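PDB 1WXQ: GTP-binding protein from Pyrococcus horikoshii, which probably binds GTP and may hydrolyse nucleoside triphosphates, being an Obg-type P-loop GTPase with a TGS domain. Local coordinates for residues E137-I142 with E209-N214; K215-A220 with R242-I247. All coordinates share one frame; numbering follows the deposited sequence.

Contact 1: E137-I142 with E209-N214; sequences EIDYWI and EIRRVN
Arg211 lays its aliphatic stem across Ile138 and Asp139 on the facing helix, an example of a long basic side chain serving an apolar and a charged neighbour at once. Its CG packs against the CG2 branch of Ile138, and the two side chains cross at about a right angle. Ile138 presents that methyl because CG2 stands anti to the backbone N. Beyond CG the arginine bends at both chi2 and chi3, which turns NE back to the carboxylate of Asp139. NE gives its hydrogen to OD1 at 2.9 Å, in a fairly straight bond (155° at the hydrogen) that forms part of a salt bridge. OD1 is met on its syn side, with NE somewhat out of the carboxylate plane, and the carboxylate and guanidinium planes lie 37° apart. Only NE makes a bond to Asp139; NH2 of Arg211 stays 3.6 Å from Asp139 OD2. That second carboxylate oxygen is hydrogen-bonded to Ser208, and NH1 of Arg211 forms another salt bridge with Glu135. Each partner thus has a second polar contact, which probably helps Asp139 stay ionised although it is buried.

Beside this polar patch the contact becomes apolar. Ile142 reaches over with CD1 to 4.1 Å from Arg211 CB, while its CG2 meets CG2 of Ile210 at 4.2 Å. The Asp139 and Arg211 CA atoms are the nearest across the interface, 6.3 Å apart. The helix axes approach to 9.4 Å at 117°, a steep crossing that limits the meeting to a few side chains. Helix 127-147 is thus joined to the last turns of helix 200-214, which helix 179-188 touches through Ile210 and which leads into strand 217-222.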
ATOM      1  N   GLU A 137       1.136  -2.200  19.107  1.00 34.76           N
ATOM      2  CA  GLU A 137       0.502  -3.509  19.027  1.00 33.71           C
ATOM      3  C   GLU A 137       1.110  -4.353  17.904  1.00 32.63           C
ATOM      4  O   GLU A 137       1.307  -5.566  18.058  1.00 32.66           O
ATOM      5  CB  GLU A 137      -1.009  -3.368  18.820  1.00 32.76           C
ATOM      6  CG  GLU A 137      -1.753  -2.741  20.008  1.00 30.76           C
ATOM      7  CD  GLU A 137      -1.618  -3.557  21.292  1.00 32.94           C
ATOM      8  OE1 GLU A 137      -1.943  -4.764  21.275  1.00 38.66           O
ATOM      9  OE2 GLU A 137      -1.195  -2.990  22.324  1.00 32.28           O
ATOM     10  N   ILE A 138       1.416  -3.725  16.774  1.00 32.13           N
ATOM     11  CA  ILE A 138       1.994  -4.467  15.652  1.00 31.43           C
ATOM     12  C   ILE A 138       3.442  -4.803  15.968  1.00 30.91           C
ATOM     13  O   ILE A 138       3.925  -5.887  15.655  1.00 30.56           O
ATOM     14  CB  ILE A 138       1.888  -3.645  14.347  1.00 32.55           C
ATOM     15  CG1 ILE A 138       0.406  -3.502  13.979  1.00 32.36           C
ATOM     16  CG2 ILE A 138       2.683  -4.298  13.244  1.00 31.88           C
ATOM     17  CD1 ILE A 138       0.083  -2.384  13.003  1.00 29.86           C
ATOM     18  N   ASP A 139       4.116  -3.868  16.621  1.00 29.12           N
ATOM     19  CA  ASP A 139       5.499  -4.056  17.018  1.00 28.73           C
ATOM     20  C   ASP A 139       5.672  -5.209  17.981  1.00 27.39           C
ATOM     21  O   ASP A 139       6.533  -6.053  17.778  1.00 28.94           O
ATOM     22  CB  ASP A 139       6.038  -2.781  17.651  1.00 28.54           C
ATOM     23  CG  ASP A 139       6.585  -1.823  16.624  1.00 32.00           C
ATOM     24  OD1 ASP A 139       6.236  -1.979  15.427  1.00 37.50           O
ATOM     25  OD2 ASP A 139       7.361  -0.917  17.007  1.00 33.74           O
ATOM     26  N   TYR A 140       4.860  -5.262  19.029  1.00 25.38           N
ATOM     27  CA  TYR A 140       5.003  -6.345  19.986  1.00 24.96           C
ATOM     28  C   TYR A 140       4.508  -7.673  19.442  1.00 25.67           C
ATOM     29  O   TYR A 140       5.016  -8.732  19.812  1.00 24.31           O
ATOM     30  CB  TYR A 140       4.310  -5.984  21.299  1.00 25.44           C
ATOM     31  CG  TYR A 140       5.161  -5.018  22.073  1.00 24.34           C
ATOM     32  CD1 TYR A 140       5.377  -3.725  21.600  1.00 19.36           C
ATOM     33  CD2 TYR A 140       5.853  -5.427  23.215  1.00 24.09           C
ATOM     34  CE1 TYR A 140       6.263  -2.865  22.237  1.00 26.27           C
ATOM     35  CE2 TYR A 140       6.747  -4.573  23.858  1.00 22.61           C
ATOM     36  CZ  TYR A 140       6.950  -3.300  23.369  1.00 27.34           C
ATOM     37  OH  TYR A 140       7.848  -2.463  24.004  1.00 21.58           O
ATOM     38  N   TRP A 141       3.543  -7.623  18.531  1.00 26.58           N
ATOM     39  CA  TRP A 141       3.010  -8.849  17.921  1.00 29.13           C
ATOM     40  C   TRP A 141       4.135  -9.650  17.192  1.00 29.52           C
ATOM     41  O   TRP A 141       4.278 -10.853  17.408  1.00 30.98           O
ATOM     42  CB  TRP A 141       1.855  -8.466  17.008  1.00 29.21           C
ATOM     43  CG  TRP A 141       1.514  -9.507  15.981  1.00 31.38           C
ATOM     44  CD1 TRP A 141       1.205 -10.819  16.203  1.00 23.53           C
ATOM     45  CD2 TRP A 141       1.451  -9.314  14.556  1.00 31.73           C
ATOM     46  NE1 TRP A 141       0.956 -11.457  15.005  1.00 27.57           N
ATOM     47  CE2 TRP A 141       1.097 -10.560  13.981  1.00 29.04           C
ATOM     48  CE3 TRP A 141       1.657  -8.208  13.712  1.00 35.16           C
ATOM     49  CZ2 TRP A 141       0.946 -10.734  12.601  1.00 30.22           C
ATOM     50  CZ3 TRP A 141       1.506  -8.383  12.329  1.00 42.97           C
ATOM     51  CH2 TRP A 141       1.153  -9.638  11.792  1.00 34.38           C
ATOM     52  N   ILE A 142       4.872  -8.944  16.313  1.00 30.56           N
ATOM     53  CA  ILE A 142       6.058  -9.409  15.604  1.00 31.20           C
ATOM     54  C   ILE A 142       7.161  -9.825  16.577  1.00 27.85           C
ATOM     55  O   ILE A 142       7.812 -10.850  16.432  1.00 28.24           O
ATOM     56  CB  ILE A 142       6.554  -8.275  14.707  1.00 32.11           C
ATOM     57  CG1 ILE A 142       5.383  -7.651  13.946  1.00 37.49           C
ATOM     58  CG2 ILE A 142       7.549  -8.827  13.669  1.00 32.40           C
ATOM     59  CD1 ILE A 142       5.833  -6.938  12.669  1.00 26.42           C
ATOM     60  N   GLU A 209      11.755  -2.502  13.201  1.00 26.90           N
ATOM     61  CA  GLU A 209      12.295  -2.246  11.885  1.00 27.77           C
ATOM     62  C   GLU A 209      11.554  -3.052  10.829  1.00 27.42           C
ATOM     63  O   GLU A 209      11.401  -2.603   9.696  1.00 29.35           O
ATOM     64  CB  GLU A 209      13.784  -2.572  11.850  1.00 25.87           C
ATOM     65  CG  GLU A 209      14.457  -2.183  10.538  1.00 35.43           C
ATOM     66  CD  GLU A 209      14.043  -0.805  10.027  1.00 39.20           C
ATOM     67  OE1 GLU A 209      14.025   0.165  10.822  1.00 39.71           O
ATOM     68  OE2 GLU A 209      13.746  -0.702   8.817  1.00 34.86           O
ATOM     69  N   ILE A 210      11.085  -4.237  11.199  1.00 26.93           N
ATOM     70  CA  ILE A 210      10.361  -5.096  10.270  1.00 26.47           C
ATOM     71  C   ILE A 210       8.992  -4.515   9.978  1.00 27.79           C
ATOM     72  O   ILE A 210       8.540  -4.521   8.831  1.00 24.05           O
ATOM     73  CB  ILE A 210      10.207  -6.521  10.839  1.00 27.53           C
ATOM     74  CG1 ILE A 210      11.549  -7.251  10.767  1.00 23.32           C
ATOM     75  CG2 ILE A 210       9.175  -7.290  10.067  1.00 25.05           C
ATOM     76  CD1 ILE A 210      12.074  -7.364   9.344  1.00 29.01           C
ATOM     77  N   ARG A 211       8.340  -4.005  11.025  1.00 29.57           N
ATOM     78  CA  ARG A 211       7.021  -3.411  10.894  1.00 30.70           C
ATOM     79  C   ARG A 211       7.089  -2.244   9.925  1.00 29.92           C
ATOM     80  O   ARG A 211       6.303  -2.157   8.992  1.00 28.40           O
ATOM     81  CB  ARG A 211       6.519  -2.924  12.261  1.00 30.52           C
ATOM     82  CG  ARG A 211       5.162  -2.233  12.230  1.00 35.27           C
ATOM     83  CD  ARG A 211       5.288  -0.724  12.077  1.00 36.51           C
ATOM     84  NE  ARG A 211       6.029  -0.155  13.199  1.00 44.96           N
ATOM     85  CZ  ARG A 211       6.279   1.142  13.375  1.00 51.05           C
ATOM     86  NH1 ARG A 211       5.843   2.037  12.503  1.00 55.34           N
ATOM     87  NH2 ARG A 211       6.980   1.542  14.428  1.00 54.26           N
ATOM     88  N   ARG A 212       8.052  -1.358  10.160  1.00 31.67           N
ATOM     89  CA  ARG A 212       8.246  -0.170   9.343  1.00 34.27           C
ATOM     90  C   ARG A 212       8.314  -0.476   7.853  1.00 33.72           C
ATOM     91  O   ARG A 212       7.843   0.305   7.031  1.00 33.08           O
ATOM     92  CB  ARG A 212       9.522   0.552   9.769  1.00 33.38           C
ATOM     93  CG  ARG A 212       9.320   1.921  10.435  1.00 39.79           C
ATOM     94  CD  ARG A 212      10.673   2.613  10.478  1.00 44.97           C
ATOM     95  NE  ARG A 212      11.414   2.226   9.277  1.00 56.05           N
ATOM     96  CZ  ARG A 212      12.726   2.368   9.103  1.00 60.90           C
ATOM     97  NH1 ARG A 212      13.483   2.904  10.059  1.00 62.47           N
ATOM     98  NH2 ARG A 212      13.282   1.945   7.968  1.00 62.36           N
ATOM     99  N   VAL A 213       8.901  -1.616   7.515  1.00 33.42           N
ATOM    100  CA  VAL A 213       9.051  -2.027   6.125  1.00 31.47           C
ATOM    101  C   VAL A 213       7.959  -2.976   5.624  1.00 31.65           C
ATOM    102  O   VAL A 213       7.568  -2.895   4.458  1.00 33.33           O
ATOM    103  CB  VAL A 213      10.432  -2.697   5.908  1.00 30.69           C
ATOM    104  CG1 VAL A 213      10.538  -3.226   4.499  1.00 32.38           C
ATOM    105  CG2 VAL A 213      11.542  -1.696   6.167  1.00 28.92           C
ATOM    106  N   ASN A 214       7.472  -3.853   6.511  1.00 30.83           N
ATOM    107  CA  ASN A 214       6.450  -4.876   6.201  1.00 31.61           C
ATOM    108  C   ASN A 214       5.012  -4.433   6.467  1.00 34.24           C
ATOM    109  O   ASN A 214       4.068  -4.957   5.880  1.00 35.34           O
ATOM    110  CB  ASN A 214       6.764  -6.153   7.006  1.00 32.33           C
ATOM    111  CG  ASN A 214       5.742  -7.274   6.800  1.00 30.87           C
ATOM    112  OD1 ASN A 214       4.725  -7.337   7.486  1.00 33.73           O
ATOM    113  ND2 ASN A 214       6.024  -8.172   5.854  1.00 34.82           N
TER

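Contact 2: K215-A220 with R242-I247; sequences KPMVIA and RGYIVI
Ile219 reaches from its strand to the aromatic ring of Tyr244, and its carbons meet strand and ring in turn. CB meets Ile245 O at 3.7 Å and lies 3.8 Å from CG2 of Val246, its partner in the parallel register. CG1, set anti to the carbonyl carbon (chi1 -51°), runs on toward Tyr244 and comes 3.9 Å from ring atom CD1. The tip, CD1 of Ile219, rests 3.5 Å from Tyr244 CG and equally near Tyr244 CB, approaching the ring obliquely.

The same ring is met at its edge, in plane, by the selenomethionine Met217, whose CG is close to CE1, while CE of Met217 lies near the hydroxyl. That hydroxyl is hydrogen-bonded to Glu135, so a polar anchor holds the far end of an otherwise apolar group.

The backbone ladder carries these side chains. Ile219 N donates to Ile245 O at 2.9 Å, and Ile219 O accepts from Ile247 N at 3.0 Å, both bonds nearly straight; Ile219 therefore bonds to the residues flanking Val246, as parallel pairing requires. On the sheet face opposite Ile219 and Val246, CG1 of Val218 touches CG2 of Ile245. Helix 305-316 packs there, while helices 127-147 and 229-241 cover the Ile219 side.

Strand 217-222, helix 229-241 and strand 245-249 form a beta-alpha-beta unit, with strand 104-110 pairing along the other edge of strand 217-222: the layered parallel arrangement characteristic of P-loop GTPase domains.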
ATOM      1  N   LYS A 215       4.839  -3.476   7.361  1.00 33.91           N
ATOM      2  CA  LYS A 215       3.509  -2.982   7.664  1.00 31.59           C
ATOM      3  C   LYS A 215       3.507  -1.462   7.620  1.00 29.64           C
ATOM      4  O   LYS A 215       3.089  -0.800   8.551  1.00 29.80           O
ATOM      5  CB  LYS A 215       3.065  -3.505   9.025  1.00 31.02           C
ATOM      6  CG  LYS A 215       2.789  -5.010   9.008  1.00 32.72           C
ATOM      7  CD  LYS A 215       1.633  -5.343   8.060  1.00 35.79           C
ATOM      8  CE  LYS A 215       1.379  -6.840   7.914  1.00 29.46           C
ATOM      9  NZ  LYS A 215       2.281  -7.501   6.930  1.00 30.85           N
ATOM     10  N   PRO A 216       3.991  -0.891   6.514  1.00 29.29           N
ATOM     11  CA  PRO A 216       4.028   0.562   6.378  1.00 28.86           C
ATOM     12  C   PRO A 216       2.602   1.047   6.266  1.00 31.67           C
ATOM     13  O   PRO A 216       1.729   0.343   5.747  1.00 31.87           O
ATOM     14  CB  PRO A 216       4.798   0.758   5.079  1.00 28.89           C
ATOM     15  CG  PRO A 216       4.321  -0.393   4.263  1.00 26.48           C
ATOM     16  CD  PRO A 216       4.359  -1.543   5.247  1.00 26.42           C
HETATM   17  N   MSE A 217       2.339   2.248   6.747  1.00 33.27           N
HETATM   18  CA  MSE A 217       0.978   2.730   6.659  1.00 33.47           C
HETATM   19  C   MSE A 217       0.797   4.182   6.316  1.00 32.85           C
HETATM   20  O   MSE A 217       1.726   4.981   6.376  1.00 32.21           O
HETATM   21  CB  MSE A 217       0.218   2.410   7.947  1.00 35.05           C
HETATM   22  CG  MSE A 217       0.978   2.574   9.258  1.00 35.64           C
HETATM   23 SE   MSE A 217      -0.161   1.958  10.730  1.00 56.40          SE
HETATM   24  CE  MSE A 217       1.126   0.844  11.647  1.00 48.86           C
ATOM     25  N   VAL A 218      -0.415   4.493   5.882  1.00 31.09           N
ATOM     26  CA  VAL A 218      -0.772   5.853   5.565  1.00 28.20           C
ATOM     27  C   VAL A 218      -1.920   6.158   6.509  1.00 26.38           C
ATOM     28  O   VAL A 218      -2.796   5.321   6.741  1.00 24.13           O
ATOM     29  CB  VAL A 218      -1.222   6.025   4.109  1.00 28.11           C
ATOM     30  CG1 VAL A 218      -1.826   7.421   3.913  1.00 28.50           C
ATOM     31  CG2 VAL A 218      -0.034   5.848   3.184  1.00 28.97           C
ATOM     32  N   ILE A 219      -1.898   7.361   7.060  1.00 25.53           N
ATOM     33  CA  ILE A 219      -2.914   7.767   7.994  1.00 25.90           C
ATOM     34  C   ILE A 219      -4.004   8.630   7.354  1.00 23.48           C
ATOM     35  O   ILE A 219      -3.729   9.661   6.747  1.00 24.38           O
ATOM     36  CB  ILE A 219      -2.250   8.510   9.164  1.00 26.10           C
ATOM     37  CG1 ILE A 219      -1.106   7.647   9.695  1.00 28.04           C
ATOM     38  CG2 ILE A 219      -3.280   8.806  10.260  1.00 29.04           C
ATOM     39  CD1 ILE A 219      -0.297   8.291  10.782  1.00 33.28           C
ATOM     40  N   ALA A 220      -5.242   8.187   7.482  1.00 23.76           N
ATOM     41  CA  ALA A 220      -6.359   8.940   6.946  1.00 23.60           C
ATOM     42  C   ALA A 220      -6.971   9.708   8.109  1.00 24.12           C
ATOM     43  O   ALA A 220      -7.601   9.107   8.982  1.00 26.34           O
ATOM     44  CB  ALA A 220      -7.392   8.001   6.338  1.00 21.79           C
ATOM     45  N   ARG A 242       7.463  11.817  12.084  1.00 47.02           N
ATOM     46  CA  ARG A 242       7.636  10.442  12.555  1.00 45.13           C
ATOM     47  C   ARG A 242       7.646   9.398  11.447  1.00 44.24           C
ATOM     48  O   ARG A 242       7.615   8.202  11.725  1.00 43.87           O
ATOM     49  CB  ARG A 242       6.537  10.076  13.554  1.00 44.28           C
ATOM     50  CG  ARG A 242       6.529  10.948  14.787  1.00 47.43           C
ATOM     51  CD  ARG A 242       5.451  10.526  15.791  1.00 48.52           C
ATOM     52  NE  ARG A 242       5.744   9.247  16.436  1.00 48.39           N
ATOM     53  CZ  ARG A 242       5.194   8.086  16.091  1.00 49.33           C
ATOM     54  NH1 ARG A 242       4.313   8.033  15.098  1.00 52.50           N
ATOM     55  NH2 ARG A 242       5.518   6.976  16.746  1.00 44.57           N
ATOM     56  N   GLY A 243       7.682   9.838  10.194  1.00 43.47           N
ATOM     57  CA  GLY A 243       7.702   8.894   9.091  1.00 43.84           C
ATOM     58  C   GLY A 243       6.332   8.426   8.626  1.00 42.90           C
ATOM     59  O   GLY A 243       6.204   7.347   8.028  1.00 44.49           O
ATOM     60  N   TYR A 244       5.310   9.237   8.891  1.00 41.12           N
ATOM     61  CA  TYR A 244       3.942   8.916   8.492  1.00 41.29           C
ATOM     62  C   TYR A 244       3.354   9.936   7.533  1.00 39.79           C
ATOM     63  O   TYR A 244       3.517  11.139   7.716  1.00 42.26           O
ATOM     64  CB  TYR A 244       3.024   8.851   9.708  1.00 40.86           C
ATOM     65  CG  TYR A 244       3.084   7.560  10.476  1.00 44.52           C
ATOM     66  CD1 TYR A 244       2.613   6.364   9.916  1.00 46.53           C
ATOM     67  CD2 TYR A 244       3.583   7.532  11.775  1.00 41.72           C
ATOM     68  CE1 TYR A 244       2.634   5.178  10.636  1.00 51.95           C
ATOM     69  CE2 TYR A 244       3.616   6.351  12.504  1.00 52.76           C
ATOM     70  CZ  TYR A 244       3.138   5.175  11.934  1.00 56.26           C
ATOM     71  OH  TYR A 244       3.154   4.001  12.664  1.00 57.58           O
ATOM     72  N   ILE A 245       2.668   9.442   6.510  1.00 35.68           N
ATOM     73  CA  ILE A 245       1.993  10.298   5.548  1.00 30.51           C
ATOM     74  C   ILE A 245       0.558  10.492   6.048  1.00 26.57           C
ATOM     75  O   ILE A 245      -0.159   9.514   6.259  1.00 23.85           O
ATOM     76  CB  ILE A 245       1.932   9.634   4.166  1.00 31.50           C
ATOM     77  CG1 ILE A 245       3.345   9.524   3.588  1.00 33.31           C
ATOM     78  CG2 ILE A 245       0.981  10.410   3.259  1.00 28.49           C
ATOM     79  CD1 ILE A 245       3.397   8.827   2.234  1.00 39.10           C
ATOM     80  N   VAL A 246       0.133  11.736   6.241  1.00 25.52           N
ATOM     81  CA  VAL A 246      -1.228  11.986   6.722  1.00 25.84           C
ATOM     82  C   VAL A 246      -2.068  12.834   5.796  1.00 24.39           C
ATOM     83  O   VAL A 246      -1.693  13.946   5.456  1.00 23.86           O
ATOM     84  CB  VAL A 246      -1.251  12.702   8.072  1.00 27.41           C
ATOM     85  CG1 VAL A 246      -2.689  12.945   8.478  1.00 24.34           C
ATOM     86  CG2 VAL A 246      -0.531  11.882   9.111  1.00 25.24           C
ATOM     87  N   ILE A 247      -3.235  12.325   5.434  1.00 24.37           N
ATOM     88  CA  ILE A 247      -4.115  13.043   4.528  1.00 25.98           C
ATOM     89  C   ILE A 247      -5.541  13.238   5.078  1.00 25.11           C
ATOM     90  O   ILE A 247      -6.175  12.299   5.568  1.00 24.40           O
ATOM     91  CB  ILE A 247      -4.120  12.294   3.167  1.00 29.09           C
ATOM     92  CG1 ILE A 247      -2.700  12.363   2.579  1.00 27.11           C
ATOM     93  CG2 ILE A 247      -5.170  12.875   2.208  1.00 23.22           C
ATOM     94  CD1 ILE A 247      -2.413  11.313   1.504  1.00 37.94           C
TER

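Both contacts are buried, yet they illustrate how chemistry follows position. Contact 1 joins two helices beside the sheet and mixes an ion pair with aliphatic packing; contact 2 relies on main-chain bonds and apolar side chains, and its centre lies nearer the centre of the chain, about 10 Å against about 15 Å for contact 1. They follow in series, and helix 200-214 leads into strand 217-222; their centres are 14 Å apart. They also touch: CD1 of Ile138 packs on CE of Met217, and NH1 of Arg211 lies beside the hydroxyl of Tyr244. Glu135 serves both, so helix 127-147 ties the helix pair to the strand pair.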